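Local coordinates for cellulose-binding protein (Saccharophagus degradans, PDB 2X32) that binds a polyisoprenoid diphosphate along the interior of its YceI-like domain and is implicated in plant cell wall breakdown, at residues A[140-143]-A[144-147]; A[65-69]-A[70-74]; A[9-13]-A[14-18]. All blocks are in the same frame, centred on the assembly; numbering follows the deposited sequence.

Contact 1. Residues A[140-143]-A[144-147]; sequences LIKA and ADYS. With OTP ((2E,6E,10E,14E,18E,22E,26E)-3,7,11,15,19,23,27,31-octamethyldotriaconta-2,6,10,14,18,22,26,30-octaenyl trihydrogen diphosphate), chain C.
The backbone folds tightly at the end of strand 130-142: the carbonyl of Lys142 takes the N-H of Asp145 (O to N 3.0 Å), and the next carbonyl, Ala143 O, takes Tyr146 N at the same distance. Each bond joins residues three apart, and Ala143, Ala144 and Asp145 all have helical phi and psi, which identifies a short 3-10 turn. The N-H...O angles, 141° and 153°, are bent.

A water closes the turn on the strand side. It accepts from Lys142 N at 2.9 Å and donates to Asp145 OD2 at 2.6 Å, linking the last strand residue to the carboxylate three positions on. Asp145 reaches it with CG beside its own backbone N (chi1 -76°), which brings OD2 back over Lys142 CB. The Lys142 ammonium does not pair with this carboxylate (NZ to Asp145 OD2 6.8 Å) and makes a weak hydrogen bond with Thr167 instead.

Ile141 divides its branches between two surroundings. CG2, anti to the backbone N, meets Tyr146 CE2 at 4.0 Å, obliquely to the ring, and the two side chains cross at about a right angle. The other branch ends in CD1, 3.6 Å from C18 of the octaprenyl diphosphate. Lys142 O lies at the edge of the Tyr146 ring, near its plane. Ile117 of strand 115-125 touches both Ile141 and Tyr146, placing this pair against a neighbouring strand.

Ala143 adds a second lipid contact, its CB 3.8 Å from C28. The closest approaches of the turn to the isoprenoid chain are thus carbon to carbon, from Ile141 and Ala143, while its charged groups sit on the exposed side, consistent with a grip by shape and apolar packing.

Contact 2. Residues A[65-69]-A[70-74]; sequences GRMRD and YLFET
Met67 O is gripped by two backbone donors of the next turn. Phe72 N lies 2.9 Å from Met67 O and almost in line with the carbonyl (C=O...N angle 174°), whereas Leu71 N approaches the same oxygen at 3.2 Å from above the carbonyl plane. One residue earlier, Arg66 O takes Tyr70 N at 2.9 Å, with only a weak, long second bond from Leu71 N. The partners therefore shift from four residues ahead to five, the signature of a pi-type widening near the end of helix 61-72.

That widening carries into the helix terminus. Glu73 turns to positive phi (57°), and Thr74 N then bonds to Arg68 O at 2.9 Å, six residues back, one more than in the corresponding bond of a Schellman motif. A water reinforces this closure by donating to both Asp69 OD1 and Thr74 OG1; the threonine hydroxyl is also hydrogen-bonded to Asn54 OD1, which ties the helix end to the loop before strand 56-57.

On the outer side, Tyr70 has CG beside its backbone N (chi1 -53°), which lays the ring against Asp69: CB of Asp69 stands 3.8 Å from the ring centroid, directly over the face, in a CH-pi contact. Leu71, Phe72 and Met67 cluster on the buried side. Leu71 CD2 sits over one face of the Phe72 ring, offset toward its rim, and the Leu71 side chain also touches the octaprenyl diphosphate and Ile152 of helix 149-158. Met67, modelled in two conformers, runs alongside both, but its 3.2 Å approach of CE to Leu71 CD2 is too tight to be relied on.

Contact 3. Residues A[9-13]-A[14-18]; sequences YSLDA and TASFL
A short loop interrupts strand 7-24 of the antiparallel sheet that curls round the lipid in this YceI-like, lipocalin-like fold, and Asp12 holds that loop closed against Ala15 and Ser16. Residues 13 to 15 have helical phi and psi, amounting to a single turn between two extended pieces of strand. With its CG anti to the backbone N (chi1 -179°), Asp12 sends its carboxylate along this turn: OD1 accepts from Ala15 N at 3.2 Å, met from well above the carboxylate plane with a fairly straight N-H (160°). In the conformer given for Thr14, one of two, its hydroxyl also meets the syn lone pair of OD1, a bond to be treated as less certain. OD2 forms a salt bridge with Arg130. Were Asp12 replaced by an alanine, Ala15 N and the Arg130 guanidinium would probably lose their carboxylate mate, and the loop would be freer to move.

The main-chain oxygen of Asp12 also takes a weak bond from Ser16 N. Ser16 OG, which also receives Phe175 N of strand 167-177, donates to Asp12 O at 2.7 Å, while Leu11 CD1 packs 3.5 Å from that hydroxyl oxygen.

Overall arrangement
All three contacts are local closures within one YceI-like domain, and none touches another. Contacts 1 and 2 are partly buried and lie about 15 Å apart (centre to centre); both place aliphatic carbons against the isoprenoid chain, and both abut helix 149-158 through its Ile152. Contact 3 reaches the lipid through Leu18, next to the loop, although its Asp12 network is at the surface; its centre lies about 25 Å from that of contact 1, though both border strand 167-177. Their chemistry follows place: contact 1 ends a strand with a 3-10 turn, contact 2 ends a helix through widened backbone bonds, and contact 3 secures a strand interruption chiefly with carboxylate and hydroxyl groups.

Contact 1. Residues A[140-143]-A[144-147]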
loop_
_atom_site.group_PDB
_atom_site.type_symbol
_atom_site.label_atom_id
_atom_site.label_comp_id
_atom_site.label_asym_id
_atom_site.label_seq_id
_atom_site.Cartn_x
_atom_site.Cartn_y
_atom_site.Cartn_z
ATOM N N LEU A 140 8.179 0.451 -6.683
ATOM C CA LEU A 140 8.638 -0.923 -6.552
ATOM C C LEU A 140 9.067 -1.164 -5.128
ATOM O O LEU A 140 9.807 -0.334 -4.549
ATOM C CB LEU A 140 9.832 -1.145 -7.482
ATOM C CG LEU A 140 9.618 -0.848 -8.969
ATOM C CD1 LEU A 140 10.982 -0.747 -9.673
ATOM C CD2 LEU A 140 8.648 -1.905 -9.607
ATOM N N ILE A 141 8.638 -2.278 -4.556
ATOM C CA ILE A 141 9.050 -2.725 -3.228
ATOM C C ILE A 141 9.947 -3.944 -3.411
ATOM O O ILE A 141 9.654 -4.842 -4.240
ATOM C CB ILE A 141 7.817 -3.226 -2.390
ATOM C CG1 ILE A 141 6.915 -2.060 -2.009
ATOM C CG2 ILE A 141 8.282 -4.037 -1.157
ATOM C CD1 ILE A 141 7.644 -1.065 -1.068
ATOM N N LYS A 142 11.030 -3.995 -2.654
ATOM C CA LYS A 142 11.928 -5.142 -2.672
ATOM C C LYS A 142 11.652 -6.013 -1.453
ATOM O O LYS A 142 11.678 -5.527 -0.321
ATOM C CB LYS A 142 13.396 -4.648 -2.662
ATOM C CG LYS A 142 13.773 -3.940 -3.962
ATOM C CD LYS A 142 15.238 -3.682 -4.153
ATOM C CE LYS A 142 15.514 -3.160 -5.613
ATOM N NZ LYS A 142 14.661 -3.907 -6.645
ATOM N N ALA A 143 11.322 -7.278 -1.679
ATOM C CA ALA A 143 10.982 -8.150 -0.546
ATOM C C ALA A 143 12.057 -8.212 0.534
ATOM O O ALA A 143 11.734 -8.301 1.713
ATOM C CB ALA A 143 10.682 -9.558 -1.065
ATOM N N ALA A 144 13.321 -8.150 0.116
ATOM C CA ALA A 144 14.417 -8.231 1.050
ATOM C C ALA A 144 14.466 -7.054 2.018
ATOM O O ALA A 144 14.923 -7.220 3.182
ATOM C CB ALA A 144 15.703 -8.406 0.334
ATOM N N ASP A 145 13.914 -5.912 1.614
ATOM C CA ASP A 145 13.856 -4.768 2.515
ATOM C C ASP A 145 12.968 -5.003 3.745
ATOM O O ASP A 145 13.058 -4.274 4.749
ATOM C CB ASP A 145 13.421 -3.529 1.766
ATOM C CG ASP A 145 14.517 -2.952 0.907
ATOM O OD1 ASP A 145 15.704 -3.347 1.125
ATOM O OD2 ASP A 145 14.166 -2.214 -0.052
ATOM N N TYR A 146 12.048 -5.980 3.651
ATOM C CA TYR A 146 11.150 -6.297 4.771
ATOM C C TYR A 146 11.246 -7.748 5.241
ATOM O O TYR A 146 10.298 -8.275 5.821
ATOM C CB TYR A 146 9.678 -5.911 4.385
ATOM C CG TYR A 146 9.580 -4.464 3.951
ATOM C CD1 TYR A 146 9.387 -3.478 4.891
ATOM C CD2 TYR A 146 9.831 -4.069 2.631
ATOM C CE1 TYR A 146 9.381 -2.139 4.567
ATOM C CE2 TYR A 146 9.802 -2.725 2.304
ATOM C CZ TYR A 146 9.564 -1.778 3.277
ATOM O OH TYR A 146 9.611 -0.394 3.021
ATOM N N SER A 147 12.393 -8.397 5.003
ATOM C CA SER A 147 12.670 -9.769 5.396
ATOM C C SER A 147 11.600 -10.735 4.862
ATOM O O SER A 147 11.173 -11.624 5.565
ATOM C CB SER A 147 12.804 -9.849 6.917
ATOM O OG SER A 147 13.952 -9.075 7.286
HETATM O O7 OTP C . 2.392 -21.356 -10.692
HETATM P P2 OTP C . 1.520 -21.992 -9.641
HETATM O O5 OTP C . 1.913 -23.427 -9.339
HETATM O O6 OTP C . 0.044 -21.777 -9.840
HETATM O O4 OTP C . 1.941 -21.192 -8.260
HETATM P P1 OTP C . 1.028 -20.162 -7.415
HETATM O O2 OTP C . 1.098 -18.853 -8.179
HETATM O O3 OTP C . -0.271 -20.740 -6.893
HETATM O O1 OTP C . 1.861 -19.764 -6.086
HETATM C C40 OTP C . 3.039 -18.951 -6.264
HETATM C C39 OTP C . 2.892 -17.620 -5.514
HETATM C C37 OTP C . 3.181 -16.450 -6.051
HETATM C C38 OTP C . 3.655 -16.184 -7.486
HETATM C C36 OTP C . 3.053 -15.189 -5.202
HETATM C C35 OTP C . 4.364 -14.576 -4.785
HETATM C C34 OTP C . 4.137 -13.257 -4.021
HETATM C C32 OTP C . 4.933 -12.181 -4.070
HETATM C C33 OTP C . 6.112 -12.101 -4.978
HETATM C C31 OTP C . 4.485 -10.939 -3.285
HETATM C C30 OTP C . 5.440 -10.360 -2.272
HETATM C C29 OTP C . 4.905 -9.072 -1.655
HETATM C C27 OTP C . 5.658 -8.029 -1.322
HETATM C C28 OTP C . 7.182 -7.994 -1.394
HETATM C C26 OTP C . 5.033 -6.729 -0.865
HETATM C C25 OTP C . 3.521 -6.654 -0.882
HETATM C C24 OTP C . 2.954 -5.225 -0.829
HETATM C C22 OTP C . 2.460 -4.615 0.246
HETATM C C23 OTP C . 2.229 -5.253 1.593
HETATM C C21 OTP C . 2.026 -3.185 0.102
HETATM C C20 OTP C . 2.944 -2.185 0.854
HETATM C C19 OTP C . 2.479 -0.731 0.762
HETATM C C17 OTP C . 3.016 0.222 0.002
HETATM C C18 OTP C . 4.283 0.122 -0.773
HETATM C C16 OTP C . 2.296 1.558 -0.100
HETATM C C15 OTP C . 3.131 2.710 0.381
HETATM C C14 OTP C . 2.296 3.945 0.607
HETATM C C12 OTP C . 2.711 5.216 0.379
HETATM C C13 OTP C . 4.087 5.526 -0.209
HETATM C C11 OTP C . 1.852 6.403 0.669
HETATM C C10 OTP C . 0.444 6.163 1.044
HETATM C C9 OTP C . -0.467 7.391 1.076
HETATM C C7 OTP C . -0.918 8.029 2.169
HETATM C C8 OTP C . -0.720 7.586 3.605
HETATM C C6 OTP C . -1.740 9.280 1.964
HETATM C C5 OTP C . -0.951 10.569 2.093
HETATM C C4 OTP C . -1.813 11.792 1.983
HETATM C C2 OTP C . -1.415 12.918 1.381
HETATM C C3 OTP C . -0.104 13.214 0.741
HETATM C C1 OTP C . -2.373 14.076 1.370
HETATM O O HOH W 1 11.780 -1.753 -1.040
#

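Contact 2. Residues A[65-69]-A[70-74]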
loop_
_atom_site.group_PDB
_atom_site.type_symbol
_atom_site.label_atom_id
_atom_site.label_comp_id
_atom_site.label_asym_id
_atom_site.label_seq_id
_atom_site.Cartn_x
_atom_site.Cartn_y
_atom_site.Cartn_z
ATOM N N GLY A 65 -4.125 -18.192 1.451
ATOM C CA GLY A 65 -3.763 -18.736 2.736
ATOM C C GLY A 65 -2.253 -18.846 2.896
ATOM O O GLY A 65 -1.711 -18.525 3.958
ATOM N N ARG A 66 -1.592 -19.296 1.831
ATOM C CA ARG A 66 -0.128 -19.409 1.854
ATOM C C ARG A 66 0.474 -18.008 2.015
ATOM O O ARG A 66 1.451 -17.828 2.738
ATOM C CB ARG A 66 0.389 -20.090 0.597
ATOM C CG ARG A 66 0.033 -21.574 0.537
ATOM C CD ARG A 66 0.299 -22.103 -0.828
ATOM N NE ARG A 66 0.118 -23.566 -0.874
ATOM C CZ ARG A 66 0.447 -24.329 -1.919
ATOM N NH1 ARG A 66 1.000 -23.796 -3.016
ATOM N NH2 ARG A 66 0.247 -25.649 -1.851
ATOM N N MET A 67 -0.094 -16.996 1.346
ATOM C CA MET A 67 0.441 -15.663 1.530
ATOM C C MET A 67 0.220 -15.155 2.962
ATOM O O MET A 67 1.126 -14.575 3.562
ATOM C CB MET A 67 -0.125 -14.696 0.505
ATOM C CG MET A 67 0.390 -14.909 -0.910
ATOM S SD MET A 67 -0.126 -13.469 -1.835
ATOM C CE MET A 67 1.026 -12.260 -1.195
ATOM N N ARG A 68 -0.936 -15.395 3.558
ATOM C CA ARG A 68 -1.135 -14.986 4.941
ATOM C C ARG A 68 -0.225 -15.704 5.913
ATOM O O ARG A 68 0.362 -15.100 6.798
ATOM C CB ARG A 68 -2.596 -15.180 5.356
ATOM C CG ARG A 68 -3.638 -14.368 4.614
ATOM C CD ARG A 68 -5.064 -14.622 5.107
ATOM N NE ARG A 68 -5.360 -16.099 5.176
ATOM C CZ ARG A 68 -6.061 -16.801 4.292
ATOM N NH1 ARG A 68 -6.604 -16.232 3.236
ATOM N NH2 ARG A 68 -6.241 -18.128 4.461
ATOM N N ASP A 69 -0.116 -17.017 5.765
ATOM C CA ASP A 69 0.573 -17.857 6.723
ATOM C C ASP A 69 2.088 -17.812 6.612
ATOM O O ASP A 69 2.776 -17.762 7.642
ATOM C CB ASP A 69 0.089 -19.299 6.572
ATOM C CG ASP A 69 -1.398 -19.469 6.949
ATOM O OD1 ASP A 69 -1.979 -18.560 7.600
ATOM O OD2 ASP A 69 -1.957 -20.503 6.548
ATOM N N TYR A 70 2.583 -17.801 5.396
ATOM C CA TYR A 70 4.017 -17.996 5.181
ATOM C C TYR A 70 4.730 -16.816 4.615
ATOM O O TYR A 70 5.953 -16.746 4.753
ATOM C CB TYR A 70 4.264 -19.195 4.281
ATOM C CG TYR A 70 3.577 -20.416 4.788
ATOM C CD1 TYR A 70 3.798 -20.903 6.081
ATOM C CD2 TYR A 70 2.699 -21.059 3.982
ATOM C CE1 TYR A 70 3.127 -22.053 6.532
ATOM C CE2 TYR A 70 2.033 -22.162 4.407
ATOM C CZ TYR A 70 2.224 -22.647 5.665
ATOM O OH TYR A 70 1.523 -23.822 5.975
ATOM N N LEU A 71 4.015 -15.859 4.022
ATOM C CA LEU A 71 4.660 -14.652 3.524
ATOM C C LEU A 71 4.529 -13.529 4.560
ATOM O O LEU A 71 5.511 -13.130 5.179
ATOM C CB LEU A 71 4.172 -14.286 2.140
ATOM C CG LEU A 71 4.733 -13.000 1.570
ATOM C CD1 LEU A 71 6.178 -13.227 1.147
ATOM C CD2 LEU A 71 3.797 -12.504 0.436
ATOM N N PHE A 72 3.312 -13.002 4.733
ATOM C CA PHE A 72 3.080 -11.932 5.623
ATOM C C PHE A 72 3.137 -12.363 7.075
ATOM O O PHE A 72 3.415 -11.554 7.967
ATOM C CB PHE A 72 1.752 -11.270 5.325
ATOM C CG PHE A 72 1.693 -10.699 3.932
ATOM C CD1 PHE A 72 2.702 -9.823 3.498
ATOM C CD2 PHE A 72 0.666 -10.967 3.083
ATOM C CE1 PHE A 72 2.676 -9.316 2.243
ATOM C CE2 PHE A 72 0.645 -10.465 1.805
ATOM C CZ PHE A 72 1.610 -9.653 1.374
ATOM N N GLU A 73 2.842 -13.640 7.330
ATOM C CA GLU A 73 2.822 -14.210 8.715
ATOM C C GLU A 73 1.852 -13.434 9.578
ATOM O O GLU A 73 2.214 -12.879 10.600
ATOM C CB GLU A 73 4.232 -14.221 9.315
ATOM C CG GLU A 73 5.179 -15.037 8.521
ATOM C CD GLU A 73 6.498 -15.173 9.243
ATOM O OE1 GLU A 73 7.329 -14.276 9.163
ATOM O OE2 GLU A 73 6.718 -16.202 9.928
ATOM N N THR A 74 0.587 -13.400 9.121
ATOM C CA THR A 74 -0.430 -12.541 9.714
ATOM C C THR A 74 -0.826 -12.848 11.168
ATOM O O THR A 74 -1.383 -11.953 11.832
ATOM C CB THR A 74 -1.689 -12.455 8.846
ATOM O OG1 THR A 74 -2.341 -13.712 8.800
ATOM C CG2 THR A 74 -1.361 -11.933 7.424
HETATM O O HOH W 2 -1.889 -16.419 9.380
#

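Contact 3. Residues A[9-13]-A[14-18]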
loop_
_atom_site.group_PDB
_atom_site.type_symbol
_atom_site.label_atom_id
_atom_site.label_comp_id
_atom_site.label_asym_id
_atom_site.label_seq_id
_atom_site.Cartn_x
_atom_site.Cartn_y
_atom_site.Cartn_z
ATOM N N TYR A 9 -9.119 14.352 7.871
ATOM C CA TYR A 9 -9.652 13.487 6.810
ATOM C C TYR A 9 -9.781 12.058 7.285
ATOM O O TYR A 9 -8.985 11.585 8.077
ATOM C CB TYR A 9 -8.823 13.468 5.519
ATOM C CG TYR A 9 -8.681 14.797 4.829
ATOM C CD1 TYR A 9 -9.455 15.138 3.743
ATOM C CD2 TYR A 9 -7.729 15.716 5.280
ATOM C CE1 TYR A 9 -9.306 16.418 3.153
ATOM C CE2 TYR A 9 -7.606 16.929 4.724
ATOM C CZ TYR A 9 -8.354 17.268 3.662
ATOM O OH TYR A 9 -8.109 18.560 3.147
ATOM N N SER A 10 -10.755 11.345 6.709
ATOM C CA SER A 10 -10.893 9.914 6.910
ATOM C C SER A 10 -10.778 9.184 5.573
ATOM O O SER A 10 -11.263 9.676 4.550
ATOM C CB SER A 10 -12.235 9.600 7.542
ATOM O OG SER A 10 -12.304 10.063 8.884
ATOM N N LEU A 11 -10.148 8.027 5.579
ATOM C CA LEU A 11 -10.118 7.199 4.360
ATOM C C LEU A 11 -11.524 6.670 3.995
ATOM O O LEU A 11 -12.240 6.118 4.827
ATOM C CB LEU A 11 -9.130 6.025 4.459
ATOM C CG LEU A 11 -8.889 5.308 3.115
ATOM C CD1 LEU A 11 -7.891 6.059 2.280
ATOM C CD2 LEU A 11 -8.374 3.831 3.360
ATOM N N ASP A 12 -11.902 6.857 2.728
ATOM C CA ASP A 12 -13.064 6.190 2.146
ATOM C C ASP A 12 -12.576 4.799 1.745
ATOM O O ASP A 12 -12.030 4.590 0.700
ATOM C CB ASP A 12 -13.537 6.973 0.912
ATOM C CG ASP A 12 -14.775 6.360 0.227
ATOM O OD1 ASP A 12 -15.111 5.171 0.482
ATOM O OD2 ASP A 12 -15.415 7.068 -0.578
ATOM N N ALA A 13 -12.835 3.849 2.632
ATOM C CA ALA A 13 -12.249 2.523 2.486
ATOM C C ALA A 13 -12.842 1.793 1.315
ATOM O O ALA A 13 -12.183 1.012 0.626
ATOM C CB ALA A 13 -12.526 1.713 3.749
ATOM N N THR A 14 -14.103 2.024 1.049
ATOM C CA THR A 14 -14.734 1.312 -0.087
ATOM C C THR A 14 -14.188 1.758 -1.439
ATOM O O THR A 14 -13.909 0.906 -2.348
ATOM C CB THR A 14 -16.256 1.434 -0.093
ATOM O OG1 THR A 14 -16.662 2.773 -0.406
ATOM C CG2 THR A 14 -16.797 0.999 1.204
ATOM N N ALA A 15 -13.983 3.066 -1.612
ATOM C CA ALA A 15 -13.539 3.599 -2.917
ATOM C C ALA A 15 -12.052 3.445 -3.190
ATOM O O ALA A 15 -11.598 3.438 -4.337
ATOM C CB ALA A 15 -13.924 5.098 -3.049
ATOM N N SER A 16 -11.326 3.203 -2.121
ATOM C CA SER A 16 -9.865 3.149 -2.177
ATOM C C SER A 16 -9.364 1.766 -2.544
ATOM O O SER A 16 -9.943 0.778 -2.140
ATOM C CB SER A 16 -9.284 3.570 -0.822
ATOM O OG SER A 16 -9.617 4.927 -0.520
ATOM N N PHE A 17 -8.191 1.686 -3.152
ATOM C CA PHE A 17 -7.614 0.409 -3.463
ATOM C C PHE A 17 -6.095 0.431 -3.432
ATOM O O PHE A 17 -5.484 1.467 -3.587
ATOM C CB PHE A 17 -8.172 -0.174 -4.783
ATOM C CG PHE A 17 -7.991 0.685 -6.038
ATOM C CD1 PHE A 17 -6.824 0.600 -6.771
ATOM C CD2 PHE A 17 -9.018 1.467 -6.539
ATOM C CE1 PHE A 17 -6.649 1.352 -7.959
ATOM C CE2 PHE A 17 -8.857 2.198 -7.748
ATOM C CZ PHE A 17 -7.665 2.138 -8.427
ATOM N N LEU A 18 -5.507 -0.731 -3.206
ATOM C CA LEU A 18 -4.052 -0.897 -3.242
ATOM C C LEU A 18 -3.762 -2.277 -3.795
ATOM O O LEU A 18 -4.311 -3.267 -3.319
ATOM C CB LEU A 18 -3.396 -0.660 -1.903
ATOM C CG LEU A 18 -1.905 -0.739 -1.886
ATOM C CD1 LEU A 18 -1.327 0.166 -0.813
ATOM C CD2 LEU A 18 -1.412 -2.192 -1.706
#